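Local coordinates for TRAP dicarboxylate transporter-DctP subunit (Desulfovibrio desulfuricans subsp. desulfuricans, PDB 4NHB), which binds sn-glycerol 3-phosphate as the periplasmic solute-binding subunit of a TRAP transporter, probably delivering it to the membrane components for uptake, at residues P109-N114 / A322-A327; D113-A118 / M272-D277; R120-K125 / D268-V273; G199-G204 / L219-I224; D215-K220 / A282-N287. All blocks are in the same frame, centred on the assembly; numbering follows the deposited sequence.

In the fold
From the N terminus, the loop 109-114 comes first. Contact 1 joins it to the C-terminal helix 320-329 and so closes the widest loop, spanning some two hundred residues. Helix 115-122 follows at once and is laid against the long helix 252-286 by contacts 2 and 3, which start one after the other and end on the same part of that helix. Contact 4, a short loop between helix 197-203 and the turn 219-224, nests inside contacts 1, 2 and 3. Contact 5 starts at 215-220, where contact 4 ends, and reaches the end of helix 252-286; it crosses contacts 2 and 3 along the chain and nests within contact 1.

Contact 1 (P109-N114 / A322-A327); sequences PMLFDN and AILDSA
Leu111 and Ala327 form the heart of this contact, with Leu324 at its margin and Phe112 adding a smaller touch. The methyl of Ala327 points at the forked end of Leu111 and meets both prongs: CB lies 3.5 Å from Leu111 CD2, closer than usual for two carbons, and 3.8 Å from Leu111 CD1. Leu111 reaches the helix because its CG stands anti to the backbone N (chi1 -179°), which carries the fork away from the loop. Leu111 CD1 also reaches Leu324 CD2, more loosely, at 4.3 Å; this is the Leu324 branch that bends back toward the loop. Leu111 also lies over the next side chain in sequence, its CG standing 4.0 Å above the centre of the Phe112 ring. That ring comes up to the same alanine obliquely, Phe112 CE1 being 3.9 Å from Ala327 CB, so one methyl is shared by a leucine and a phenylalanine. On the helix, Ser326 OG turns back to donate to Ile323 O at 2.6 Å, and the same carbonyl also accepts from Ala327 N, so both bonds are spent within helix 320-329. Thr126 of helix 125-131 is a further partner of Ser326 OG, while Phe112 rests on Ala118 and Ala121 of helix 115-122. Every touching side chain is apolar and buried: in the loop that follows ligand-binding Glu107, the two segments meet through hydrocarbon alone, while Asp113 pairs with Arg331 in a salt bridge just beyond the helix.

Contact 2 (D113-A118 / M272-D277); sequences DNLDHA and MVADGD
The flat group beneath the tip of Leu115 is the peptide joining Val273 to Ala274: Leu115 CD1 approaches it mainly from above its plane and lies 4.0 Å from Ala274 N. Of the rings nearby, the indole of Trp270, about one turn earlier on the same helix as Val273, touches both Leu115 and Ala118; the imidazole of His117 faces the other way, edge-to-face with Phe112. The His117 ring is held at both nitrogens. ND1 accepts from Asp113 N at 3.2 Å, with the donor 26° out of the ring plane, and NE2 bonds Ala327 O of the C-terminal helix. The same CD1 of Leu115 also reaches Val273 CG1 and Ala274 CB, each at 4.2 Å, so a single methyl carries the contact. With CG beside the backbone N and anti to the carbonyl carbon (chi1 -83°), the leucine stretches out from the first turn of its helix. Asn114 is the N-cap of that helix: its OD1 accepts from His117 N at 2.9 Å, the donor meeting the carbonyl almost end-on at 163°. The opposing helix 252-286 is the long, kinked helix that spans both lobes in TRAP solute-binding proteins, and its kink falls here, where the regular i-to-i-4 bonding is interrupted at Met272 and Asp275; Met272 N bonds Val269 O instead. Pro147 of strand 146-155 lies against both Leu115 and Val273, and Leu235 of strand 235-243 touches Leu115 and Ala118.

Contact 3 (R120-K125 / D268-V273); sequences RAMEGK and DVWAMV
Met122 and Trp270 make the closest approach, Met122 CB lying 3.9 Å from Trp270 CZ2 and Met122 CG a little farther, at 4.2 Å from the same carbon. The two side chains cross at about a right angle, and the methionine reaches the six-membered ring obliquely. It then bends away at chi2 (-66°) and beyond, so that the sulfur end leaves the tryptophan and the terminal methyl of Met122 comes to rest against the ring of Phe112. Glu123 touches the pyrrole end: its OE2 is 4.2 Å from both Trp270 CD1 and Trp270 NE1, with the carboxylate plane turned 79° from the ring. This carboxylate is directed chiefly at Arg119, with which OE2 forms a salt bridge, while Lys263 is a weaker, longer partner. Asp267 lies close with a like charge, which may offset part of the stabilisation Arg119 gives to the ionised form. The contact lies at the end of helix 115-122, against helix 252-286, the lobe-spanning helix of the TRAP solute-binding fold, and Trp270 is the large residue wedged between them. Its NE1 is satisfied by Ala145 O, a bond that limits how the indole can rotate. Pro147 of strand 146-155 touches the Trp270 side chain as well. Helix 115-122 ends at Met122, and the chain turns through Glu123, with Gly124 N bonded to Ala121 O. The side chain of Met122 is about 7 Å from that of ligand-binding Glu107.

Contact 4 (G199-G204 / L219-I224); sequences GALDQG and LKMYEI
Leu201 reaches from helix 197-203 toward the turn 219-224 and meets Ile224 at its base and at one branch, and Met221 at the other. At the root of the side chain, Leu201 CB lies 4.0 Å from Ile224 CD1. CG, placed beside the backbone N and anti to the carbonyl carbon (chi1 -77°), sends one branch in each of two directions. Along the first, Leu201 CD1 packs 3.8 Å from Met221 CG, the leucine and the methionine crossing at about a right angle. Along the second, Leu201 CD2 sits 4.4 Å from Ile224 CG2, a longer and looser approach. Ile224 thus holds the leucine both at its root and near its tip, and its CG2 also rests 4.0 Å from Leu201 O, on the helix backbone. The outer end of Ile224 is bordered by a polar group: Asp202 points its CB away from the turn, yet its carboxylate swings round until OD1 is 3.6 Å from Ile224 CD1, the two side chains again crossing nearly at right angles. Met221 is extended beyond CG, and its side chain is about 7 Å from the bound sn-glycerol 3-phosphate and about 6 Å from that of Arg171, which binds it, consistent with Met221 lying in a second layer behind the ligand. Residues 221-223 form a 3-10 segment, and Ile224 N, just after it, bonds Met221 O. The contact ties helix 197-203 to the connection that leaves helix 213-218 and leads to strand 227-229, with Val197 of the first helix lying against Met221 and Thr225 against Leu201.

Contact 5 (D215-K220 / A282-N287); sequences DIVSLK and ATILAN
The final turns of two helices, 213-218 and the long 252-286, meet here through Ile216, Val217 and Ile284. Ile284 supplies the reaching side chain. Its CG1 runs beside the backbone N with CD1 fully extended from it (chi2 179°), which brings the chain's end to the other helix: Ile284 CD1 lies 4.3 Å from Ile216 CG2, and Ile284 CG1 lies 4.4 Å from Val217 CG2. Both are ordinary to loose apolar distances. Thr283 directs its CB at the other helix, but its methyl CG2 stays 4.8 Å from Val217 CG2 while its OG1 bonds Lys279 O within the helix. Tyr222 bridges the two segments from the side, its ring touching both Asn287 and the backbone of Val217. The first helix ends in a Schellman motif: Lys220 turns to positive phi (50°), its N bonds Val217 O at 3.0 Å, and Met221 N reaches back to Ile216 O. At the opposite end of the segment, buried Asp215 forms a salt bridge through OD2 with Lys37, a ligand-binding residue, which places Asp215 in the second shell of the pocket, where it may help position Lys37. Ile216 itself has its side chain about 9 Å from the bound sn-glycerol 3-phosphate. Helix 252-286, whose last turns pack here on helix 213-218, is the long helix spanning both lobes that is characteristic of TRAP solute-binding proteins.

Contact 1 (P109-N114 / A322-A327)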
# COMPACT_ATOMS: atom_id res chain seq x y z
N PRO A 109 10.45 0.58 6.63
CA PRO A 109 10.46 -0.70 7.32
C PRO A 109 10.71 -0.53 8.81
O PRO A 109 11.45 0.35 9.20
CB PRO A 109 11.61 -1.46 6.64
CG PRO A 109 11.70 -0.86 5.27
CD PRO A 109 11.35 0.58 5.46
N MET A 110 10.06 -1.34 9.63
CA MET A 110 10.32 -1.34 11.07
C MET A 110 9.97 -0.03 11.75
O MET A 110 10.55 0.31 12.78
CB MET A 110 11.82 -1.58 11.33
CG MET A 110 12.37 -2.78 10.63
SD MET A 110 11.40 -4.23 11.04
CE MET A 110 11.10 -4.01 12.80
N LEU A 111 9.05 0.74 11.19
CA LEU A 111 8.81 2.06 11.78
C LEU A 111 7.67 2.08 12.80
O LEU A 111 7.75 2.77 13.82
CB LEU A 111 8.57 3.09 10.70
CG LEU A 111 8.35 4.50 11.27
CD1 LEU A 111 9.57 5.02 12.05
CD2 LEU A 111 7.96 5.46 10.17
N PHE A 112 6.60 1.32 12.52
CA PHE A 112 5.41 1.31 13.36
C PHE A 112 5.25 0.05 14.18
O PHE A 112 5.43 -1.04 13.69
CB PHE A 112 4.16 1.52 12.50
CG PHE A 112 4.20 2.79 11.70
CD1 PHE A 112 4.27 4.03 12.36
CD2 PHE A 112 4.24 2.75 10.32
CE1 PHE A 112 4.34 5.21 11.64
CE2 PHE A 112 4.31 3.94 9.59
CZ PHE A 112 4.36 5.18 10.26
N ASP A 113 4.79 0.22 15.41
CA ASP A 113 4.76 -0.85 16.39
C ASP A 113 3.52 -1.73 16.09
O ASP A 113 3.53 -2.94 16.34
CB ASP A 113 4.63 -0.27 17.80
CG ASP A 113 5.90 0.42 18.29
OD1 ASP A 113 6.99 0.11 17.79
OD2 ASP A 113 5.80 1.25 19.20
N ASN A 114 2.48 -1.10 15.56
CA ASN A 114 1.21 -1.73 15.24
C ASN A 114 0.36 -0.78 14.38
O ASN A 114 0.76 0.35 14.10
CB ASN A 114 0.50 -2.07 16.52
CG ASN A 114 0.52 -0.93 17.49
OD1 ASN A 114 0.04 0.17 17.20
ND2 ASN A 114 1.11 -1.17 18.66
N ALA A 322 13.31 14.22 10.09
CA ALA A 322 12.16 14.86 10.70
C ALA A 322 10.96 13.93 10.57
O ALA A 322 10.15 13.80 11.49
CB ALA A 322 11.86 16.19 10.01
N ILE A 323 10.87 13.29 9.42
CA ILE A 323 9.79 12.38 9.16
C ILE A 323 9.86 11.25 10.18
O ILE A 323 8.86 10.93 10.81
CB ILE A 323 9.82 11.88 7.68
CG1 ILE A 323 9.48 13.05 6.76
CG2 ILE A 323 8.81 10.72 7.45
CD1 ILE A 323 9.73 12.79 5.32
N LEU A 324 11.03 10.64 10.32
CA LEU A 324 11.22 9.54 11.26
C LEU A 324 10.88 10.00 12.68
O LEU A 324 10.18 9.31 13.44
CB LEU A 324 12.69 9.08 11.21
CG LEU A 324 13.18 8.45 9.90
CD1 LEU A 324 14.66 8.20 9.96
CD2 LEU A 324 12.46 7.17 9.66
N ASP A 325 11.39 11.17 13.05
CA ASP A 325 11.13 11.75 14.36
C ASP A 325 9.63 11.90 14.62
O ASP A 325 9.17 11.67 15.75
CB ASP A 325 11.79 13.13 14.49
CG ASP A 325 13.29 13.05 14.74
OD1 ASP A 325 13.83 11.97 15.05
OD2 ASP A 325 13.94 14.10 14.60
N SER A 326 8.87 12.35 13.62
CA SER A 326 7.43 12.55 13.81
C SER A 326 6.74 11.22 14.06
O SER A 326 5.83 11.13 14.89
CB SER A 326 6.76 13.27 12.64
OG SER A 326 6.86 12.56 11.41
N ALA A 327 7.16 10.17 13.35
CA ALA A 327 6.54 8.86 13.53
C ALA A 327 6.80 8.38 14.93
O ALA A 327 5.89 7.86 15.59
CB ALA A 327 7.08 7.87 12.54

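Contact 2 (D113-A118 / M272-D277)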
# COMPACT_ATOMS: atom_id res chain seq x y z
N ASP A 113 4.79 0.22 15.41
CA ASP A 113 4.76 -0.85 16.39
C ASP A 113 3.52 -1.73 16.09
O ASP A 113 3.53 -2.94 16.34
CB ASP A 113 4.63 -0.27 17.80
CG ASP A 113 5.90 0.42 18.29
OD1 ASP A 113 6.99 0.11 17.79
OD2 ASP A 113 5.80 1.25 19.20
N ASN A 114 2.48 -1.10 15.56
CA ASN A 114 1.21 -1.73 15.24
C ASN A 114 0.36 -0.78 14.38
O ASN A 114 0.76 0.35 14.10
CB ASN A 114 0.50 -2.07 16.52
CG ASN A 114 0.52 -0.93 17.49
OD1 ASN A 114 0.04 0.17 17.20
ND2 ASN A 114 1.11 -1.17 18.66
N LEU A 115 -0.82 -1.23 13.97
CA LEU A 115 -1.68 -0.42 13.16
C LEU A 115 -2.06 0.91 13.83
O LEU A 115 -2.19 1.91 13.14
CB LEU A 115 -2.96 -1.16 12.82
CG LEU A 115 -2.94 -2.12 11.65
CD1 LEU A 115 -4.32 -2.77 11.55
CD2 LEU A 115 -2.59 -1.39 10.35
N ASP A 116 -2.28 0.90 15.15
CA ASP A 116 -2.77 2.08 15.83
C ASP A 116 -1.71 3.17 15.81
O ASP A 116 -2.02 4.34 15.62
CB ASP A 116 -3.18 1.78 17.27
CG ASP A 116 -4.46 0.94 17.35
OD1 ASP A 116 -5.35 1.10 16.49
OD2 ASP A 116 -4.57 0.13 18.30
N HIS A 117 -0.45 2.76 15.98
CA HIS A 117 0.69 3.66 15.88
C HIS A 117 0.68 4.27 14.47
O HIS A 117 0.75 5.50 14.32
CB HIS A 117 2.02 2.91 16.17
CG HIS A 117 3.24 3.77 16.10
ND1 HIS A 117 4.51 3.29 16.26
CD2 HIS A 117 3.38 5.10 15.87
CE1 HIS A 117 5.38 4.27 16.14
NE2 HIS A 117 4.72 5.39 15.90
N ALA A 118 0.62 3.42 13.45
CA ALA A 118 0.71 3.90 12.08
C ALA A 118 -0.45 4.84 11.79
O ALA A 118 -0.28 5.81 11.09
CB ALA A 118 0.71 2.74 11.10
N MET A 272 -11.00 -2.24 9.41
CA MET A 272 -11.29 -3.61 9.01
C MET A 272 -10.09 -4.53 8.82
O MET A 272 -10.26 -5.72 8.75
CB MET A 272 -12.13 -3.65 7.74
CG MET A 272 -11.47 -3.06 6.55
SD MET A 272 -12.58 -3.04 5.13
CE MET A 272 -13.75 -1.77 5.53
N VAL A 273 -8.89 -3.99 8.75
CA VAL A 273 -7.74 -4.79 8.41
C VAL A 273 -7.36 -5.74 9.54
O VAL A 273 -7.13 -6.89 9.32
CB VAL A 273 -6.54 -3.91 8.02
CG1 VAL A 273 -5.26 -4.75 7.95
CG2 VAL A 273 -6.80 -3.25 6.72
N ALA A 274 -7.32 -5.25 10.78
CA ALA A 274 -6.99 -6.12 11.91
C ALA A 274 -7.87 -7.38 11.98
O ALA A 274 -7.34 -8.49 12.11
CB ALA A 274 -7.11 -5.37 13.20
N ASP A 275 -9.18 -7.21 11.91
CA ASP A 275 -10.13 -8.33 11.99
C ASP A 275 -9.90 -9.27 10.84
O ASP A 275 -9.99 -10.48 10.99
CB ASP A 275 -11.57 -7.84 11.91
CG ASP A 275 -12.02 -7.15 13.19
OD1 ASP A 275 -11.44 -7.42 14.26
OD2 ASP A 275 -12.95 -6.32 13.10
N GLY A 276 -9.64 -8.70 9.67
CA GLY A 276 -9.44 -9.51 8.48
C GLY A 276 -8.18 -10.35 8.52
O GLY A 276 -8.14 -11.47 8.04
N ASP A 277 -7.13 -9.80 9.11
CA ASP A 277 -5.87 -10.55 9.22
C ASP A 277 -6.04 -11.73 10.17
O ASP A 277 -5.40 -12.75 9.97
CB ASP A 277 -4.75 -9.63 9.70
CG ASP A 277 -4.08 -8.89 8.58
OD1 ASP A 277 -4.60 -8.85 7.44
OD2 ASP A 277 -3.02 -8.30 8.80

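Contact 3 (R120-K125 / D268-V273)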
# COMPACT_ATOMS: atom_id res chain seq x y z
N ARG A 120 -2.15 6.90 13.93
CA ARG A 120 -1.81 8.17 14.53
C ARG A 120 -0.86 8.96 13.63
O ARG A 120 -1.07 10.13 13.37
CB ARG A 120 -1.22 8.01 15.92
CG ARG A 120 -2.20 7.47 16.94
CD ARG A 120 -1.67 7.56 18.37
NE ARG A 120 -0.49 6.74 18.67
CZ ARG A 120 -0.51 5.45 18.99
NH1 ARG A 120 -1.65 4.78 19.05
NH2 ARG A 120 0.62 4.82 19.27
N ALA A 121 0.20 8.32 13.15
CA ALA A 121 1.18 9.02 12.32
C ALA A 121 0.57 9.44 10.99
O ALA A 121 0.81 10.54 10.48
CB ALA A 121 2.42 8.15 12.06
N MET A 122 -0.21 8.55 10.40
CA MET A 122 -0.69 8.81 9.06
C MET A 122 -1.83 9.85 9.04
O MET A 122 -2.09 10.46 8.01
CB MET A 122 -1.17 7.52 8.41
CG MET A 122 -0.04 6.56 8.09
SD MET A 122 1.03 7.22 6.82
CE MET A 122 2.63 6.72 7.42
N GLU A 123 -2.48 10.06 10.18
CA GLU A 123 -3.52 11.08 10.27
C GLU A 123 -2.97 12.33 10.93
O GLU A 123 -3.71 13.28 11.26
CB GLU A 123 -4.72 10.55 11.08
CG GLU A 123 -5.50 9.46 10.36
CD GLU A 123 -6.68 8.90 11.16
OE1 GLU A 123 -6.85 9.25 12.37
OE2 GLU A 123 -7.43 8.11 10.57
N GLY A 124 -1.65 12.32 11.16
CA GLY A 124 -0.99 13.35 11.92
C GLY A 124 0.13 13.96 11.11
O GLY A 124 0.07 14.05 9.87
N LYS A 125 1.18 14.34 11.82
CA LYS A 125 2.23 15.17 11.26
C LYS A 125 3.11 14.37 10.28
O LYS A 125 3.71 14.94 9.38
CB LYS A 125 3.09 15.74 12.39
CG LYS A 125 4.08 16.83 11.96
CD LYS A 125 3.38 18.17 11.62
CE LYS A 125 4.38 19.27 11.23
NZ LYS A 125 5.60 19.24 12.08
N ASP A 268 -12.85 3.58 7.50
CA ASP A 268 -13.48 2.26 7.42
C ASP A 268 -12.42 1.18 7.23
O ASP A 268 -12.47 0.12 7.85
CB ASP A 268 -14.45 2.22 6.25
CG ASP A 268 -15.74 3.01 6.51
OD1 ASP A 268 -16.00 3.40 7.66
OD2 ASP A 268 -16.49 3.25 5.55
N VAL A 269 -11.45 1.45 6.35
CA VAL A 269 -10.42 0.46 6.02
C VAL A 269 -9.49 0.22 7.23
O VAL A 269 -9.12 -0.95 7.55
CB VAL A 269 -9.61 0.88 4.81
CG1 VAL A 269 -8.47 -0.09 4.60
CG2 VAL A 269 -10.49 1.00 3.54
N TRP A 270 -9.08 1.31 7.89
CA TRP A 270 -8.23 1.19 9.12
C TRP A 270 -8.91 0.24 10.08
O TRP A 270 -8.28 -0.55 10.76
CB TRP A 270 -8.04 2.51 9.86
CG TRP A 270 -7.01 3.39 9.27
CD1 TRP A 270 -7.22 4.50 8.52
CD2 TRP A 270 -5.60 3.24 9.39
NE1 TRP A 270 -6.02 5.05 8.13
CE2 TRP A 270 -5.00 4.29 8.66
CE3 TRP A 270 -4.78 2.31 10.03
CZ2 TRP A 270 -3.62 4.44 8.54
CZ3 TRP A 270 -3.41 2.46 9.92
CH2 TRP A 270 -2.84 3.52 9.18
N ALA A 271 -10.23 0.38 10.16
CA ALA A 271 -11.02 -0.41 11.10
C ALA A 271 -11.30 -1.84 10.66
O ALA A 271 -11.78 -2.60 11.48
CB ALA A 271 -12.31 0.31 11.43
N MET A 272 -11.00 -2.24 9.41
CA MET A 272 -11.29 -3.61 9.01
C MET A 272 -10.09 -4.53 8.82
O MET A 272 -10.26 -5.72 8.75
CB MET A 272 -12.13 -3.65 7.74
CG MET A 272 -11.47 -3.06 6.55
SD MET A 272 -12.58 -3.04 5.13
CE MET A 272 -13.75 -1.77 5.53
N VAL A 273 -8.89 -3.99 8.75
CA VAL A 273 -7.74 -4.79 8.41
C VAL A 273 -7.36 -5.74 9.54
O VAL A 273 -7.13 -6.89 9.32
CB VAL A 273 -6.54 -3.91 8.02
CG1 VAL A 273 -5.26 -4.75 7.95
CG2 VAL A 273 -6.80 -3.25 6.72

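Contact 4 (G199-G204 / L219-I224)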
# COMPACT_ATOMS: atom_id res chain seq x y z
N GLY A 199 0.45 -15.24 -12.39
CA GLY A 199 1.18 -16.02 -13.39
C GLY A 199 2.55 -16.48 -12.89
O GLY A 199 2.99 -17.61 -13.18
N ALA A 200 3.24 -15.64 -12.12
CA ALA A 200 4.60 -15.97 -11.70
C ALA A 200 4.55 -17.17 -10.76
O ALA A 200 5.36 -18.12 -10.87
CB ALA A 200 5.24 -14.79 -11.03
N LEU A 201 3.60 -17.13 -9.84
CA LEU A 201 3.32 -18.28 -8.99
C LEU A 201 3.00 -19.52 -9.81
O LEU A 201 3.63 -20.58 -9.63
CB LEU A 201 2.15 -17.98 -8.05
CG LEU A 201 2.56 -17.08 -6.88
CD1 LEU A 201 1.32 -16.69 -6.09
CD2 LEU A 201 3.61 -17.77 -5.97
N ASP A 202 2.02 -19.39 -10.71
CA ASP A 202 1.60 -20.52 -11.57
C ASP A 202 2.74 -21.07 -12.42
O ASP A 202 2.75 -22.28 -12.71
CB ASP A 202 0.49 -20.13 -12.55
CG ASP A 202 -0.87 -19.97 -11.88
OD1 ASP A 202 -1.06 -20.45 -10.74
OD2 ASP A 202 -1.74 -19.37 -12.53
N GLN A 203 3.66 -20.20 -12.84
CA GLN A 203 4.77 -20.57 -13.70
C GLN A 203 5.86 -21.39 -12.98
O GLN A 203 6.58 -22.14 -13.61
CB GLN A 203 5.40 -19.33 -14.34
CG GLN A 203 4.65 -18.77 -15.54
CD GLN A 203 5.20 -17.42 -15.99
OE1 GLN A 203 6.13 -16.86 -15.38
NE2 GLN A 203 4.62 -16.88 -17.06
N GLY A 204 6.02 -21.22 -11.68
CA GLY A 204 6.76 -22.18 -10.88
C GLY A 204 8.26 -22.01 -10.69
O GLY A 204 8.91 -22.90 -10.12
N LEU A 219 -5.26 -13.96 -3.53
CA LEU A 219 -4.70 -14.67 -4.68
C LEU A 219 -4.53 -16.16 -4.42
O LEU A 219 -4.02 -16.90 -5.27
CB LEU A 219 -3.37 -14.05 -5.10
CG LEU A 219 -3.43 -12.80 -6.03
CD1 LEU A 219 -4.23 -11.64 -5.38
CD2 LEU A 219 -2.02 -12.36 -6.36
N LYS A 220 -4.98 -16.60 -3.26
CA LYS A 220 -4.87 -17.99 -2.83
C LYS A 220 -3.43 -18.49 -3.00
O LYS A 220 -3.19 -19.58 -3.51
CB LYS A 220 -5.87 -18.86 -3.58
CG LYS A 220 -7.33 -18.45 -3.34
CD LYS A 220 -8.31 -19.39 -4.02
CE LYS A 220 -9.74 -18.89 -3.90
NZ LYS A 220 -9.95 -17.56 -4.57
N MET A 221 -2.49 -17.69 -2.54
CA MET A 221 -1.07 -17.98 -2.68
C MET A 221 -0.69 -19.26 -1.93
O MET A 221 0.22 -19.98 -2.35
CB MET A 221 -0.25 -16.81 -2.17
CG MET A 221 -0.45 -15.46 -2.95
SD MET A 221 0.89 -14.33 -2.48
CE MET A 221 0.40 -12.72 -3.19
N TYR A 222 -1.41 -19.53 -0.84
CA TYR A 222 -1.08 -20.64 0.07
C TYR A 222 -1.31 -22.01 -0.57
O TYR A 222 -0.76 -22.99 -0.11
CB TYR A 222 -1.87 -20.52 1.39
CG TYR A 222 -3.35 -20.37 1.19
CD1 TYR A 222 -4.15 -21.49 0.99
CD2 TYR A 222 -3.96 -19.12 1.20
CE1 TYR A 222 -5.49 -21.38 0.80
CE2 TYR A 222 -5.31 -19.00 1.01
CZ TYR A 222 -6.08 -20.14 0.81
OH TYR A 222 -7.44 -20.06 0.61
N GLU A 223 -2.05 -22.05 -1.68
CA GLU A 223 -2.21 -23.25 -2.50
C GLU A 223 -0.93 -23.66 -3.24
O GLU A 223 -0.81 -24.80 -3.68
CB GLU A 223 -3.32 -23.03 -3.54
CG GLU A 223 -4.73 -23.15 -2.96
CD GLU A 223 -5.81 -22.88 -3.99
OE1 GLU A 223 -5.50 -22.51 -5.15
OE2 GLU A 223 -7.00 -23.02 -3.61
N ILE A 224 -0.01 -22.72 -3.42
CA ILE A 224 1.22 -22.94 -4.17
C ILE A 224 2.43 -22.77 -3.26
O ILE A 224 3.40 -23.52 -3.32
CB ILE A 224 1.29 -21.98 -5.40
CG1 ILE A 224 0.18 -22.35 -6.38
CG2 ILE A 224 2.62 -22.04 -6.09
CD1 ILE A 224 -0.09 -21.29 -7.42

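Contact 5 (D215-K220 / A282-N287)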
# COMPACT_ATOMS: atom_id res chain seq x y z
N ASP A 215 -3.67 -9.98 0.46
CA ASP A 215 -3.24 -10.35 -0.88
C ASP A 215 -2.92 -11.84 -0.95
O ASP A 215 -3.28 -12.53 -1.92
CB ASP A 215 -2.03 -9.48 -1.30
CG ASP A 215 -2.42 -8.05 -1.64
OD1 ASP A 215 -3.65 -7.79 -1.76
OD2 ASP A 215 -1.48 -7.19 -1.80
N ILE A 216 -2.29 -12.36 0.10
CA ILE A 216 -1.98 -13.78 0.13
C ILE A 216 -3.25 -14.61 0.05
O ILE A 216 -3.27 -15.60 -0.68
CB ILE A 216 -1.21 -14.14 1.40
CG1 ILE A 216 0.20 -13.58 1.33
CG2 ILE A 216 -1.21 -15.64 1.61
CD1 ILE A 216 0.88 -13.50 2.68
N VAL A 217 -4.31 -14.22 0.77
CA VAL A 217 -5.55 -14.98 0.71
C VAL A 217 -6.32 -14.71 -0.57
O VAL A 217 -6.85 -15.62 -1.19
CB VAL A 217 -6.44 -14.67 1.94
CG1 VAL A 217 -7.91 -15.05 1.67
CG2 VAL A 217 -5.87 -15.40 3.15
N SER A 218 -6.37 -13.45 -0.97
CA SER A 218 -7.08 -13.07 -2.17
C SER A 218 -6.57 -13.81 -3.39
O SER A 218 -7.39 -14.26 -4.21
CB SER A 218 -7.01 -11.56 -2.39
OG SER A 218 -7.65 -11.27 -3.60
N LEU A 219 -5.26 -13.96 -3.53
CA LEU A 219 -4.70 -14.67 -4.68
C LEU A 219 -4.53 -16.16 -4.42
O LEU A 219 -4.02 -16.90 -5.27
CB LEU A 219 -3.37 -14.05 -5.10
CG LEU A 219 -3.43 -12.80 -6.03
CD1 LEU A 219 -4.23 -11.64 -5.38
CD2 LEU A 219 -2.02 -12.36 -6.36
N LYS A 220 -4.98 -16.60 -3.26
CA LYS A 220 -4.87 -17.99 -2.83
C LYS A 220 -3.43 -18.49 -3.00
O LYS A 220 -3.19 -19.58 -3.51
CB LYS A 220 -5.87 -18.86 -3.58
CG LYS A 220 -7.33 -18.45 -3.34
CD LYS A 220 -8.31 -19.39 -4.02
CE LYS A 220 -9.74 -18.89 -3.90
NZ LYS A 220 -9.95 -17.56 -4.57
N ALA A 282 -6.42 -17.64 10.32
CA ALA A 282 -7.19 -18.83 10.59
C ALA A 282 -7.28 -19.60 9.28
O ALA A 282 -6.83 -20.74 9.20
CB ALA A 282 -8.57 -18.47 11.12
N THR A 283 -7.79 -18.94 8.25
CA THR A 283 -8.02 -19.54 6.94
C THR A 283 -6.79 -20.29 6.42
O THR A 283 -6.92 -21.41 5.92
CB THR A 283 -8.42 -18.48 5.91
OG1 THR A 283 -9.64 -17.84 6.32
CG2 THR A 283 -8.63 -19.09 4.55
N ILE A 284 -5.62 -19.69 6.52
CA ILE A 284 -4.39 -20.35 6.12
C ILE A 284 -4.24 -21.67 6.87
O ILE A 284 -3.99 -22.71 6.26
CB ILE A 284 -3.19 -19.44 6.33
CG1 ILE A 284 -3.30 -18.24 5.36
CG2 ILE A 284 -1.91 -20.14 6.02
CD1 ILE A 284 -2.21 -17.28 5.49
N LEU A 285 -4.44 -21.64 8.18
CA LEU A 285 -4.20 -22.81 9.03
C LEU A 285 -5.24 -23.89 8.81
O LEU A 285 -4.96 -25.08 9.04
CB LEU A 285 -4.19 -22.42 10.50
CG LEU A 285 -3.02 -21.54 10.97
CD1 LEU A 285 -3.12 -21.34 12.46
CD2 LEU A 285 -1.70 -22.15 10.60
N ALA A 286 -6.43 -23.50 8.38
CA ALA A 286 -7.48 -24.45 8.01
C ALA A 286 -7.20 -25.18 6.68
O ALA A 286 -7.64 -26.32 6.49
CB ALA A 286 -8.83 -23.72 7.93
N ASN A 287 -6.48 -24.55 5.76
CA ASN A 287 -6.35 -25.05 4.40
C ASN A 287 -4.94 -25.48 4.02
O ASN A 287 -4.38 -25.03 3.01
CB ASN A 287 -6.83 -23.97 3.42
CG ASN A 287 -8.32 -23.73 3.51
OD1 ASN A 287 -9.13 -24.67 3.50
ND2 ASN A 287 -8.70 -22.46 3.60